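Local coordinates for protein salicylate 5-hydroxylase, large oxygenase component (Ralstonia sp., PDB 7C8Z) that hydroxylates salicylate at ring position 5 to give gentisate, as the oxygenase component of an NADH-dependent multicomponent system, using a Rieske [2Fe-2S] cluster and a mononuclear iron, at residues 44-49 against 401-406; 71-76 against 215-220; 182-187 against 210-215. All blocks are in the same frame, centred on the assembly; numbering follows the deposited sequence.

In the fold
From the N terminus, the chain first passes through the loop 44-49 ahead of helix 52-63; its partner, 401-406, comes much later in the chain. Interaction 1 therefore closes a loop around most of the chain, and the other two contacts nest inside it. Strand 69-73 then leads into interaction 2, closed at 215-220 where strand 217-227 begins, and interaction 3 (182-187 with 210-215) is nested in that loop. Interactions 2 and 3 touch, share Arg215 and use neighbouring strands of the Rieske-domain sheet, joining it to the catalytic domain. Interaction 1 lies about 39 Å and 37 Å from them, centre to centre, and fastens the N-terminal loop to the end of helix 387-402.

Interaction 1: 44-49 against 401-406; sequences VPFWAY and EQKPTH
Pro45 begins the contact by setting its CA 3.3 Å from His406 O, a CA-H...O approach beside the main bond. That bond comes from the next residue: Phe46 N donates to His406 O over 2.6 Å. It is nearly straight (173° at the hydrogen), although the donor stands tilted from the carbonyl plane. The Phe46 side chain heads for the other segment. With CG anti to the carbonyl carbon (chi1 -77°), its ring slides in alongside His406, both side chains pointing the same way. His406 CB sits over one ring face, 3.7 Å from the Phe46 centroid, as a CH-pi contact. Beyond it the imidazole turns an edge to the same ring in a T-shaped pair, its plane 85° from that of Phe46. The aliphatic part of Lys403 joins in, its CG 3.7 Å from Phe46 CE2, while its ammonium group reaches on to a salt bridge with Glu107 of the second subunit. Trp47 follows, turned so that its indole meets Pro404 O at the edge, near the ring plane, with Trp47 CD1 3.1 Å from that oxygen. Pro45 CG lies over an indole face, so proline and tryptophan of the same loop brace each other. Trp47 CB stays at a loose 4.4 Å from Pro404 CB. Further along, Tyr49 turns to other neighbours, stacking on Phe400 and bonding through OH to Glu236. Opposite this loop, Lys403 to His406 form a type I beta turn, closed by His406 N to Lys403 O, directly after helix 387-402. The contact thus fixes the N-terminal loop on the turn that ends the catalytic-domain helix carrying the iron ligand Asp389, at an edge where a neighbouring subunit docks, consistent with the oligomeric build of Rieske ring-hydroxylating oxygenases.

Interaction 2: 71-76 against 215-220; sequences VGLEAE and RKLKIL
Leu73 and Ile219 meet methyl to methyl, CD1 to CD1 at 3.7 Å, and here the packing is close. Leu217 comes across Leu73 at about a right angle, its CD1 4.0 Å from Leu73 CD1, and both leucines also rest on Phe359 of strand 352-361. Ala75, in the short 3-10 turn after strand 69-73, puts its CB 3.3 Å from Leu217 O and also against Ile219 CD1. The Ile219 CG1 branch reaches these partners because it stands anti to its carbonyl carbon (chi1 -53°). Glu76 CG borders Ile219 CD1 as well, at 4.2 Å, the two side chains crossing at about a right angle. The Glu76 carboxylate folds back within its own segment, where OE2 accepts from Leu73 N over 2.9 Å, on the anti side and 20° out of the carboxylate plane. That bond ties the 3-10 turn back to the strand end, and Lys84 forms a salt bridge with the same oxygen.

The solvent side is looser. The exposed Lys216, which also touches Glu362, bends at chi2 and lays NZ 3.9 Å from Ala75 CA. Within the two segments the acid near it is Glu74, OE1 5.5 Å from NZ, too far for a bond and salt-bridged to Arg97. No hydrogen bond crosses between the segments, so the Rieske and catalytic domains meet here mainly through apolar side chains, without continuing one sheet into the other.

Interaction 3: 182-187 against 210-215; sequences GGAVFA and RVFNGR
Ala184 CB stands squarely over the Phe212 ring, 3.9 Å from its centroid and only 11° off the ring normal. On the opposite face lies Val211 CG1, also over the centre, so the phenyl ring is sandwiched between a methyl of its own chain neighbour and one from the strand. Phe212 CG is anti to the carbonyl carbon (chi1 -55°), which carries the ring toward Ala184. Gly182 approaches lower down, near the root of the side chain: its O is 3.1 Å from Phe212 CB and oblique to the ring. Phe208 and Ile332 add further apolar contacts around Phe212. Ala184 opens strand 184-188 of the Rieske-domain sheet, whereas Phe212 is the first residue to leave helix 196-211, the link that leads the chain over to strand 217-227 of the catalytic domain. The turn between helix and strand contains an Asx turn: Asn213 OD1 accepts from Arg215 N. The same oxygen accepts a second hydrogen bond from Arg215 NE over 2.7 Å, in the guanidinium plane and at its edge but well off the carbonyl direction. The Arg215 side chain starts away from 182-187, and its guanidinium group engages Phe361 and Trp315 as cation-pi partners. With no direct hydrogen bond across, a water joins the backbones, donating to Gly182 O at 2.9 Å and to Arg215 O, and accepting a weak bond from Gly214 N. Gly183 O accepts a probable hydrogen bond from Glu74 N, in the 3-10 turn after strand 69-73.

Interaction 1: 44-49 against 401-406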
ATOM      1  N   VAL A  44      -0.076 -23.172 -23.331  1.00 60.52           N
ATOM      2  CA  VAL A  44       0.876 -22.378 -22.559  1.00 49.75           C
ATOM      3  C   VAL A  44       0.693 -22.732 -21.087  1.00 47.90           C
ATOM      4  O   VAL A  44      -0.409 -22.544 -20.553  1.00 52.06           O
ATOM      5  CB  VAL A  44       0.676 -20.875 -22.783  1.00 39.76           C
ATOM      6  CG1 VAL A  44       1.714 -20.088 -22.012  1.00 34.00           C
ATOM      7  CG2 VAL A  44       0.755 -20.545 -24.258  1.00 49.36           C
ATOM      8  N   PRO A  45       1.727 -23.216 -20.403  1.00 54.07           N
ATOM      9  CA  PRO A  45       1.584 -23.515 -18.976  1.00 46.07           C
ATOM     10  C   PRO A  45       1.392 -22.244 -18.167  1.00 47.34           C
ATOM     11  O   PRO A  45       1.885 -21.170 -18.521  1.00 48.93           O
ATOM     12  CB  PRO A  45       2.908 -24.200 -18.623  1.00 49.26           C
ATOM     13  CG  PRO A  45       3.873 -23.686 -19.635  1.00 56.15           C
ATOM     14  CD  PRO A  45       3.080 -23.518 -20.899  1.00 61.82           C
ATOM     15  N   PHE A  46       0.666 -22.382 -17.056  1.00 51.24           N
ATOM     16  CA  PHE A  46       0.377 -21.219 -16.224  1.00 48.69           C
ATOM     17  C   PHE A  46       1.651 -20.586 -15.681  1.00 42.28           C
ATOM     18  O   PHE A  46       1.719 -19.359 -15.543  1.00 48.60           O
ATOM     19  CB  PHE A  46      -0.550 -21.611 -15.072  1.00 51.34           C
ATOM     20  CG  PHE A  46      -1.992 -21.776 -15.471  1.00 49.85           C
ATOM     21  CD1 PHE A  46      -2.372 -21.731 -16.804  1.00 47.35           C
ATOM     22  CD2 PHE A  46      -2.967 -21.978 -14.510  1.00 40.94           C
ATOM     23  CE1 PHE A  46      -3.698 -21.887 -17.166  1.00 45.62           C
ATOM     24  CE2 PHE A  46      -4.290 -22.134 -14.867  1.00 41.07           C
ATOM     25  CZ  PHE A  46      -4.656 -22.089 -16.198  1.00 40.62           C
ATOM     26  N   TRP A  47       2.679 -21.391 -15.398  1.00 33.98           N
ATOM     27  CA  TRP A  47       3.900 -20.837 -14.824  1.00 38.43           C
ATOM     28  C   TRP A  47       4.674 -19.958 -15.802  1.00 46.90           C
ATOM     29  O   TRP A  47       5.635 -19.304 -15.382  1.00 49.10           O
ATOM     30  CB  TRP A  47       4.804 -21.948 -14.277  1.00 46.47           C
ATOM     31  CG  TRP A  47       5.050 -23.098 -15.198  1.00 51.55           C
ATOM     32  CD1 TRP A  47       4.405 -24.298 -15.197  1.00 46.33           C
ATOM     33  CD2 TRP A  47       6.036 -23.172 -16.236  1.00 56.61           C
ATOM     34  NE1 TRP A  47       4.918 -25.113 -16.178  1.00 53.48           N
ATOM     35  CE2 TRP A  47       5.921 -24.445 -16.831  1.00 60.24           C
ATOM     36  CE3 TRP A  47       7.000 -22.283 -16.725  1.00 49.54           C
ATOM     37  CZ2 TRP A  47       6.732 -24.852 -17.889  1.00 57.92           C
ATOM     38  CZ3 TRP A  47       7.802 -22.688 -17.774  1.00 60.94           C
ATOM     39  CH2 TRP A  47       7.665 -23.963 -18.346  1.00 55.33           C
ATOM     40  N   ALA A  48       4.313 -19.948 -17.087  1.00 42.35           N
ATOM     41  CA  ALA A  48       4.895 -18.975 -18.007  1.00 42.49           C
ATOM     42  C   ALA A  48       4.535 -17.541 -17.629  1.00 50.15           C
ATOM     43  O   ALA A  48       5.217 -16.604 -18.063  1.00 45.41           O
ATOM     44  CB  ALA A  48       4.446 -19.264 -19.440  1.00 38.70           C
ATOM     45  N   TYR A  49       3.486 -17.349 -16.825  1.00 37.67           N
ATOM     46  CA  TYR A  49       3.057 -16.027 -16.393  1.00 40.22           C
ATOM     47  C   TYR A  49       3.384 -15.725 -14.939  1.00 46.60           C
ATOM     48  O   TYR A  49       3.226 -14.576 -14.515  1.00 47.26           O
ATOM     49  CB  TYR A  49       1.542 -15.859 -16.596  1.00 45.34           C
ATOM     50  CG  TYR A  49       1.037 -16.225 -17.977  1.00 46.12           C
ATOM     51  CD1 TYR A  49       1.047 -15.298 -19.010  1.00 37.36           C
ATOM     52  CD2 TYR A  49       0.534 -17.498 -18.241  1.00 52.73           C
ATOM     53  CE1 TYR A  49       0.582 -15.626 -20.268  1.00 39.95           C
ATOM     54  CE2 TYR A  49       0.066 -17.835 -19.499  1.00 47.42           C
ATOM     55  CZ  TYR A  49       0.093 -16.894 -20.507  1.00 43.66           C
ATOM     56  OH  TYR A  49      -0.372 -17.224 -21.758  1.00 54.54           O
ATOM     57  N   GLU A 401      -1.880 -17.552 -11.204  1.00 38.93           N
ATOM     58  CA  GLU A 401      -1.236 -17.679  -9.898  1.00 49.15           C
ATOM     59  C   GLU A 401      -1.933 -18.705  -9.016  1.00 44.70           C
ATOM     60  O   GLU A 401      -1.303 -19.265  -8.112  1.00 38.65           O
ATOM     61  CB  GLU A 401      -1.200 -16.327  -9.183  1.00 32.52           C
ATOM     62  CG  GLU A 401      -0.510 -15.228  -9.960  1.00 31.44           C
ATOM     63  CD  GLU A 401       0.988 -15.238  -9.766  1.00 43.46           C
ATOM     64  OE1 GLU A 401       1.494 -16.170  -9.107  1.00 52.47           O
ATOM     65  OE2 GLU A 401       1.661 -14.309 -10.262  1.00 44.17           O
ATOM     66  N   GLN A 402      -3.213 -18.976  -9.275  1.00 43.28           N
ATOM     67  CA  GLN A 402      -3.955 -19.908  -8.434  1.00 42.70           C
ATOM     68  C   GLN A 402      -3.416 -21.335  -8.552  1.00 55.93           C
ATOM     69  O   GLN A 402      -3.347 -22.059  -7.551  1.00 55.30           O
ATOM     70  CB  GLN A 402      -5.433 -19.843  -8.810  1.00 41.65           C
ATOM     71  CG  GLN A 402      -6.311 -20.860  -8.141  1.00 44.37           C
ATOM     72  CD  GLN A 402      -7.725 -20.359  -7.972  1.00 40.35           C
ATOM     73  OE1 GLN A 402      -7.956 -19.157  -7.830  1.00 45.41           O
ATOM     74  NE2 GLN A 402      -8.681 -21.275  -7.987  1.00 42.66           N
ATOM     75  N   LYS A 403      -3.010 -21.751  -9.754  1.00 52.13           N
ATOM     76  CA  LYS A 403      -2.541 -23.122  -9.995  1.00 63.78           C
ATOM     77  C   LYS A 403      -1.471 -23.107 -11.079  1.00 63.50           C
ATOM     78  O   LYS A 403      -1.704 -23.523 -12.221  1.00 45.73           O
ATOM     79  CB  LYS A 403      -3.701 -24.041 -10.391  1.00 47.35           C
ATOM     80  CG  LYS A 403      -4.681 -23.400 -11.365  1.00 46.93           C
ATOM     81  CD  LYS A 403      -6.034 -24.084 -11.360  1.00 52.75           C
ATOM     82  CE  LYS A 403      -5.950 -25.488 -11.930  1.00 66.71           C
ATOM     83  NZ  LYS A 403      -7.297 -26.066 -12.213  1.00 62.83           N
ATOM     84  N   PRO A 404      -0.256 -22.664 -10.742  1.00 59.10           N
ATOM     85  CA  PRO A 404       0.750 -22.396 -11.786  1.00 52.51           C
ATOM     86  C   PRO A 404       1.226 -23.622 -12.553  1.00 55.36           C
ATOM     87  O   PRO A 404       1.980 -23.452 -13.519  1.00 64.02           O
ATOM     88  CB  PRO A 404       1.908 -21.753 -11.007  1.00 44.32           C
ATOM     89  CG  PRO A 404       1.712 -22.192  -9.594  1.00 66.06           C
ATOM     90  CD  PRO A 404       0.236 -22.349  -9.390  1.00 58.19           C
ATOM     91  N   THR A 405       0.817 -24.838 -12.182  1.00 53.37           N
ATOM     92  CA  THR A 405       1.208 -26.023 -12.942  1.00 45.41           C
ATOM     93  C   THR A 405       0.277 -26.314 -14.109  1.00 43.48           C
ATOM     94  O   THR A 405       0.631 -27.119 -14.975  1.00 53.63           O
ATOM     95  CB  THR A 405       1.262 -27.270 -12.044  1.00 59.85           C
ATOM     96  OG1 THR A 405       0.117 -27.307 -11.181  1.00 60.21           O
ATOM     97  CG2 THR A 405       2.534 -27.283 -11.210  1.00 58.50           C
ATOM     98  N   HIS A 406      -0.893 -25.690 -14.155  1.00 43.50           N
ATOM     99  CA  HIS A 406      -1.858 -25.954 -15.211  1.00 40.65           C
ATOM    100  C   HIS A 406      -1.392 -25.267 -16.492  1.00 51.22           C
ATOM    101  O   HIS A 406      -0.300 -24.696 -16.565  1.00 54.65           O
ATOM    102  CB  HIS A 406      -3.248 -25.497 -14.779  1.00 42.15           C
ATOM    103  CG  HIS A 406      -4.364 -26.286 -15.387  1.00 46.04           C
ATOM    104  ND1 HIS A 406      -4.267 -27.637 -15.644  1.00 54.82           N
ATOM    105  CD2 HIS A 406      -5.603 -25.916 -15.787  1.00 50.79           C
ATOM    106  CE1 HIS A 406      -5.399 -28.064 -16.175  1.00 51.65           C
ATOM    107  NE2 HIS A 406      -6.227 -27.040 -16.271  1.00 48.23           N
TER

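Interaction 2: 71-76 against 215-220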
ATOM      1  N   VAL A  71       9.832   4.073 -27.709  1.00 42.42           N
ATOM      2  CA  VAL A  71      10.138   5.141 -26.767  1.00 34.31           C
ATOM      3  C   VAL A  71       9.329   6.410 -27.008  1.00 36.13           C
ATOM      4  O   VAL A  71       9.267   7.260 -26.103  1.00 37.18           O
ATOM      5  CB  VAL A  71      11.647   5.470 -26.746  1.00 43.03           C
ATOM      6  CG1 VAL A  71      12.454   4.256 -26.303  1.00 45.45           C
ATOM      7  CG2 VAL A  71      12.114   5.971 -28.094  1.00 44.47           C
ATOM      8  N   GLY A  72       8.694   6.598 -28.161  1.00 40.14           N
ATOM      9  CA  GLY A  72       7.738   7.694 -28.215  1.00 36.30           C
ATOM     10  C   GLY A  72       7.448   8.159 -29.633  1.00 40.70           C
ATOM     11  O   GLY A  72       7.592   7.409 -30.591  1.00 49.23           O
ATOM     12  N   LEU A  73       6.990   9.406 -29.717  1.00 36.28           N
ATOM     13  CA  LEU A  73       6.698  10.069 -30.977  1.00 43.58           C
ATOM     14  C   LEU A  73       7.580  11.300 -31.134  1.00 50.63           C
ATOM     15  O   LEU A  73       7.906  11.977 -30.152  1.00 47.43           O
ATOM     16  CB  LEU A  73       5.228  10.482 -31.050  1.00 40.09           C
ATOM     17  CG  LEU A  73       4.229   9.331 -30.942  1.00 35.46           C
ATOM     18  CD1 LEU A  73       2.821   9.820 -31.251  1.00 30.11           C
ATOM     19  CD2 LEU A  73       4.642   8.214 -31.881  1.00 37.41           C
ATOM     20  N   GLU A  74       7.940  11.606 -32.385  1.00 43.16           N
ATOM     21  CA  GLU A  74       8.762  12.784 -32.642  1.00 39.40           C
ATOM     22  C   GLU A  74       8.053  14.062 -32.211  1.00 38.87           C
ATOM     23  O   GLU A  74       8.701  15.001 -31.734  1.00 49.44           O
ATOM     24  CB  GLU A  74       9.138  12.860 -34.120  1.00 39.60           C
ATOM     25  CG  GLU A  74       9.985  11.700 -34.596  1.00 57.91           C
ATOM     26  CD  GLU A  74      10.881  12.066 -35.766  1.00 76.10           C
ATOM     27  OE1 GLU A  74      11.385  13.210 -35.798  1.00 65.14           O
ATOM     28  OE2 GLU A  74      11.083  11.206 -36.653  1.00 84.18           O
ATOM     29  N   ALA A  75       6.729  14.113 -32.368  1.00 33.92           N
ATOM     30  CA  ALA A  75       5.967  15.298 -31.991  1.00 45.21           C
ATOM     31  C   ALA A  75       6.055  15.604 -30.502  1.00 52.16           C
ATOM     32  O   ALA A  75       5.807  16.747 -30.104  1.00 64.15           O
ATOM     33  CB  ALA A  75       4.503  15.135 -32.399  1.00 51.84           C
ATOM     34  N   GLU A  76       6.391  14.618 -29.666  1.00 45.13           N
ATOM     35  CA  GLU A  76       6.569  14.903 -28.247  1.00 41.99           C
ATOM     36  C   GLU A  76       7.822  15.725 -27.977  1.00 39.54           C
ATOM     37  O   GLU A  76       7.948  16.295 -26.889  1.00 40.67           O
ATOM     38  CB  GLU A  76       6.633  13.607 -27.432  1.00 33.18           C
ATOM     39  CG  GLU A  76       5.684  12.517 -27.892  1.00 41.78           C
ATOM     40  CD  GLU A  76       5.568  11.384 -26.893  1.00 35.89           C
ATOM     41  OE1 GLU A  76       4.871  11.543 -25.874  1.00 36.46           O
ATOM     42  OE2 GLU A  76       6.196  10.333 -27.118  1.00 51.30           O
ATOM     43  N   ARG A 215       3.010  12.117 -42.497  1.00 48.94           N
ATOM     44  CA  ARG A 215       2.428  13.344 -41.977  1.00 48.56           C
ATOM     45  C   ARG A 215       3.009  13.643 -40.598  1.00 52.92           C
ATOM     46  O   ARG A 215       3.402  12.738 -39.860  1.00 70.49           O
ATOM     47  CB  ARG A 215       0.909  13.210 -41.871  1.00 56.59           C
ATOM     48  CG  ARG A 215       0.168  13.083 -43.185  1.00 43.36           C
ATOM     49  CD  ARG A 215      -1.289  12.715 -42.937  1.00 42.90           C
ATOM     50  NE  ARG A 215      -1.436  11.301 -42.608  1.00 61.65           N
ATOM     51  CZ  ARG A 215      -2.580  10.716 -42.260  1.00 67.94           C
ATOM     52  NH1 ARG A 215      -3.698  11.429 -42.182  1.00 61.25           N
ATOM     53  NH2 ARG A 215      -2.604   9.413 -41.991  1.00 55.41           N
ATOM     54  N   LYS A 216       3.069  14.924 -40.250  1.00 48.75           N
ATOM     55  CA  LYS A 216       3.471  15.298 -38.903  1.00 51.78           C
ATOM     56  C   LYS A 216       2.275  15.175 -37.968  1.00 60.97           C
ATOM     57  O   LYS A 216       1.161  15.586 -38.304  1.00 75.95           O
ATOM     58  CB  LYS A 216       4.044  16.717 -38.870  1.00 47.50           C
ATOM     59  CG  LYS A 216       5.528  16.774 -38.475  1.00 66.74           C
ATOM     60  CD  LYS A 216       5.716  16.854 -36.950  1.00 71.20           C
ATOM     61  CE  LYS A 216       7.173  16.616 -36.530  1.00 63.04           C
ATOM     62  NZ  LYS A 216       7.450  17.030 -35.119  1.00 49.86           N
ATOM     63  N   LEU A 217       2.507  14.594 -36.798  1.00 49.09           N
ATOM     64  CA  LEU A 217       1.441  14.282 -35.859  1.00 44.91           C
ATOM     65  C   LEU A 217       1.295  15.394 -34.827  1.00 45.42           C
ATOM     66  O   LEU A 217       2.244  16.130 -34.544  1.00 47.65           O
ATOM     67  CB  LEU A 217       1.716  12.954 -35.149  1.00 34.90           C
ATOM     68  CG  LEU A 217       2.410  11.885 -35.995  1.00 45.51           C
ATOM     69  CD1 LEU A 217       2.807  10.692 -35.143  1.00 46.45           C
ATOM     70  CD2 LEU A 217       1.517  11.446 -37.144  1.00 53.61           C
ATOM     71  N   LYS A 218       0.078  15.533 -34.299  1.00 45.00           N
ATOM     72  CA  LYS A 218      -0.211  16.434 -33.186  1.00 47.00           C
ATOM     73  C   LYS A 218      -0.699  15.582 -32.022  1.00 45.46           C
ATOM     74  O   LYS A 218      -1.650  14.808 -32.172  1.00 47.81           O
ATOM     75  CB  LYS A 218      -1.243  17.500 -33.567  1.00 42.63           C
ATOM     76  CG  LYS A 218      -2.493  16.977 -34.257  1.00 56.67           C
ATOM     77  CD  LYS A 218      -3.380  18.119 -34.738  1.00 61.91           C
ATOM     78  CE  LYS A 218      -4.132  18.765 -33.585  1.00 68.77           C
ATOM     79  NZ  LYS A 218      -5.219  19.668 -34.061  1.00 68.29           N
ATOM     80  N   ILE A 219      -0.042  15.718 -30.872  1.00 41.41           N
ATOM     81  CA  ILE A 219      -0.382  14.922 -29.695  1.00 44.78           C
ATOM     82  C   ILE A 219      -1.707  15.394 -29.110  1.00 48.46           C
ATOM     83  O   ILE A 219      -1.860  16.564 -28.740  1.00 43.64           O
ATOM     84  CB  ILE A 219       0.736  14.987 -28.649  1.00 30.28           C
ATOM     85  CG1 ILE A 219       2.069  14.601 -29.284  1.00 28.70           C
ATOM     86  CG2 ILE A 219       0.422  14.074 -27.479  1.00 28.81           C
ATOM     87  CD1 ILE A 219       2.064  13.227 -29.899  1.00 39.67           C
ATOM     88  N   LEU A 220      -2.661  14.470 -28.987  1.00 47.23           N
ATOM     89  CA  LEU A 220      -3.920  14.789 -28.330  1.00 41.30           C
ATOM     90  C   LEU A 220      -3.840  14.587 -26.823  1.00 43.85           C
ATOM     91  O   LEU A 220      -4.395  15.392 -26.065  1.00 38.02           O
ATOM     92  CB  LEU A 220      -5.058  13.941 -28.908  1.00 48.56           C
ATOM     93  CG  LEU A 220      -5.381  14.113 -30.396  1.00 42.16           C
ATOM     94  CD1 LEU A 220      -6.571  13.253 -30.794  1.00 30.71           C
ATOM     95  CD2 LEU A 220      -5.630  15.574 -30.740  1.00 38.73           C
TER

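Interaction 3: 182-187 against 210-215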
ATOM      1  N   GLY A 182       8.401   7.641 -39.791  1.00 46.32           N
ATOM      2  CA  GLY A 182       7.004   8.022 -39.878  1.00 50.02           C
ATOM      3  C   GLY A 182       6.489   8.831 -38.706  1.00 54.48           C
ATOM      4  O   GLY A 182       5.280   9.046 -38.578  1.00 63.24           O
ATOM      5  N   GLY A 183       7.390   9.278 -37.835  1.00 47.85           N
ATOM      6  CA  GLY A 183       7.009   9.994 -36.640  1.00 55.11           C
ATOM      7  C   GLY A 183       7.110   9.187 -35.367  1.00 50.90           C
ATOM      8  O   GLY A 183       7.012   9.765 -34.278  1.00 57.35           O
ATOM      9  N   ALA A 184       7.289   7.875 -35.468  1.00 49.81           N
ATOM     10  CA  ALA A 184       7.449   7.026 -34.300  1.00 45.83           C
ATOM     11  C   ALA A 184       8.931   6.786 -34.044  1.00 48.26           C
ATOM     12  O   ALA A 184       9.743   6.749 -34.973  1.00 50.74           O
ATOM     13  CB  ALA A 184       6.719   5.695 -34.488  1.00 45.05           C
ATOM     14  N   VAL A 185       9.276   6.606 -32.771  1.00 52.08           N
ATOM     15  CA  VAL A 185      10.663   6.493 -32.336  1.00 49.06           C
ATOM     16  C   VAL A 185      10.786   5.251 -31.467  1.00 37.10           C
ATOM     17  O   VAL A 185      10.128   5.153 -30.418  1.00 33.73           O
ATOM     18  CB  VAL A 185      11.130   7.738 -31.564  1.00 39.92           C
ATOM     19  CG1 VAL A 185      12.613   7.653 -31.269  1.00 33.50           C
ATOM     20  CG2 VAL A 185      10.818   9.005 -32.347  1.00 45.48           C
ATOM     21  N   PHE A 186      11.619   4.311 -31.908  1.00 38.17           N
ATOM     22  CA  PHE A 186      12.027   3.127 -31.174  1.00 41.71           C
ATOM     23  C   PHE A 186      13.497   3.257 -30.803  1.00 39.38           C
ATOM     24  O   PHE A 186      14.242   4.042 -31.396  1.00 42.62           O
ATOM     25  CB  PHE A 186      11.825   1.854 -32.012  1.00 36.25           C
ATOM     26  CG  PHE A 186      10.387   1.484 -32.223  1.00 41.39           C
ATOM     27  CD1 PHE A 186       9.552   2.291 -32.974  1.00 34.18           C
ATOM     28  CD2 PHE A 186       9.871   0.324 -31.669  1.00 36.94           C
ATOM     29  CE1 PHE A 186       8.232   1.956 -33.161  1.00 36.76           C
ATOM     30  CE2 PHE A 186       8.553  -0.017 -31.857  1.00 33.90           C
ATOM     31  CZ  PHE A 186       7.731   0.800 -32.602  1.00 33.74           C
ATOM     32  N   ALA A 187      13.922   2.443 -29.845  1.00 41.37           N
ATOM     33  CA  ALA A 187      15.310   2.453 -29.413  1.00 45.76           C
ATOM     34  C   ALA A 187      15.699   1.043 -29.000  1.00 44.49           C
ATOM     35  O   ALA A 187      14.853   0.153 -28.872  1.00 50.22           O
ATOM     36  CB  ALA A 187      15.536   3.447 -28.266  1.00 47.90           C
ATOM     37  N   ARG A 210       1.478   2.590 -42.862  1.00 40.88           N
ATOM     38  CA  ARG A 210       0.101   2.947 -43.155  1.00 49.76           C
ATOM     39  C   ARG A 210      -0.445   3.910 -42.111  1.00 58.28           C
ATOM     40  O   ARG A 210      -1.135   4.882 -42.452  1.00 69.27           O
ATOM     41  CB  ARG A 210      -0.753   1.683 -43.225  1.00 41.00           C
ATOM     42  CG  ARG A 210      -2.224   1.961 -43.301  1.00 40.91           C
ATOM     43  CD  ARG A 210      -3.035   0.744 -42.931  1.00 47.64           C
ATOM     44  NE  ARG A 210      -4.458   1.010 -43.084  1.00 53.66           N
ATOM     45  CZ  ARG A 210      -5.283   1.246 -42.072  1.00 53.66           C
ATOM     46  NH1 ARG A 210      -4.822   1.244 -40.831  1.00 51.25           N
ATOM     47  NH2 ARG A 210      -6.568   1.483 -42.300  1.00 55.04           N
ATOM     48  N   VAL A 211      -0.127   3.677 -40.834  1.00 56.92           N
ATOM     49  CA  VAL A 211      -0.530   4.640 -39.812  1.00 50.68           C
ATOM     50  C   VAL A 211       0.410   5.840 -39.808  1.00 48.43           C
ATOM     51  O   VAL A 211      -0.030   6.993 -39.872  1.00 50.80           O
ATOM     52  CB  VAL A 211      -0.588   3.953 -38.435  1.00 44.26           C
ATOM     53  CG1 VAL A 211      -0.477   4.982 -37.333  1.00 51.40           C
ATOM     54  CG2 VAL A 211      -1.881   3.174 -38.281  1.00 50.34           C
ATOM     55  N   PHE A 212       1.717   5.589 -39.732  1.00 41.29           N
ATOM     56  CA  PHE A 212       2.727   6.648 -39.748  1.00 41.37           C
ATOM     57  C   PHE A 212       3.168   6.874 -41.192  1.00 55.03           C
ATOM     58  O   PHE A 212       4.217   6.406 -41.637  1.00 64.90           O
ATOM     59  CB  PHE A 212       3.901   6.276 -38.854  1.00 38.86           C
ATOM     60  CG  PHE A 212       3.510   5.945 -37.442  1.00 41.78           C
ATOM     61  CD1 PHE A 212       3.094   6.941 -36.572  1.00 34.92           C
ATOM     62  CD2 PHE A 212       3.571   4.640 -36.981  1.00 42.59           C
ATOM     63  CE1 PHE A 212       2.739   6.639 -35.269  1.00 35.84           C
ATOM     64  CE2 PHE A 212       3.219   4.331 -35.677  1.00 35.72           C
ATOM     65  CZ  PHE A 212       2.801   5.329 -34.823  1.00 33.78           C
ATOM     66  N   ASN A 213       2.343   7.608 -41.940  1.00 57.06           N
ATOM     67  CA  ASN A 213       2.529   7.744 -43.378  1.00 49.57           C
ATOM     68  C   ASN A 213       3.349   8.967 -43.768  1.00 53.82           C
ATOM     69  O   ASN A 213       3.337   9.357 -44.940  1.00 61.79           O
ATOM     70  CB  ASN A 213       1.174   7.782 -44.090  1.00 58.46           C
ATOM     71  CG  ASN A 213       0.400   9.070 -43.831  1.00 62.10           C
ATOM     72  OD1 ASN A 213       0.820   9.927 -43.049  1.00 69.19           O
ATOM     73  ND2 ASN A 213      -0.735   9.217 -44.507  1.00 51.04           N
ATOM     74  N   GLY A 214       4.066   9.571 -42.828  1.00 55.22           N
ATOM     75  CA  GLY A 214       4.906  10.706 -43.117  1.00 55.49           C
ATOM     76  C   GLY A 214       4.318  12.045 -42.727  1.00 49.58           C
ATOM     77  O   GLY A 214       5.062  13.030 -42.654  1.00 59.00           O
ATOM     78  N   ARG A 215       3.010  12.117 -42.497  1.00 48.94           N
ATOM     79  CA  ARG A 215       2.428  13.344 -41.977  1.00 48.56           C
ATOM     80  C   ARG A 215       3.009  13.643 -40.598  1.00 52.92           C
ATOM     81  O   ARG A 215       3.402  12.738 -39.860  1.00 70.49           O
ATOM     82  CB  ARG A 215       0.909  13.210 -41.871  1.00 56.59           C
ATOM     83  CG  ARG A 215       0.168  13.083 -43.185  1.00 43.36           C
ATOM     84  CD  ARG A 215      -1.289  12.715 -42.937  1.00 42.90           C
ATOM     85  NE  ARG A 215      -1.436  11.301 -42.608  1.00 61.65           N
ATOM     86  CZ  ARG A 215      -2.580  10.716 -42.260  1.00 67.94           C
ATOM     87  NH1 ARG A 215      -3.698  11.429 -42.182  1.00 61.25           N
ATOM     88  NH2 ARG A 215      -2.604   9.413 -41.991  1.00 55.41           N
TER
HETATM   89  O   HOH W   1       3.081  10.226 -40.132  1.00 34.21           O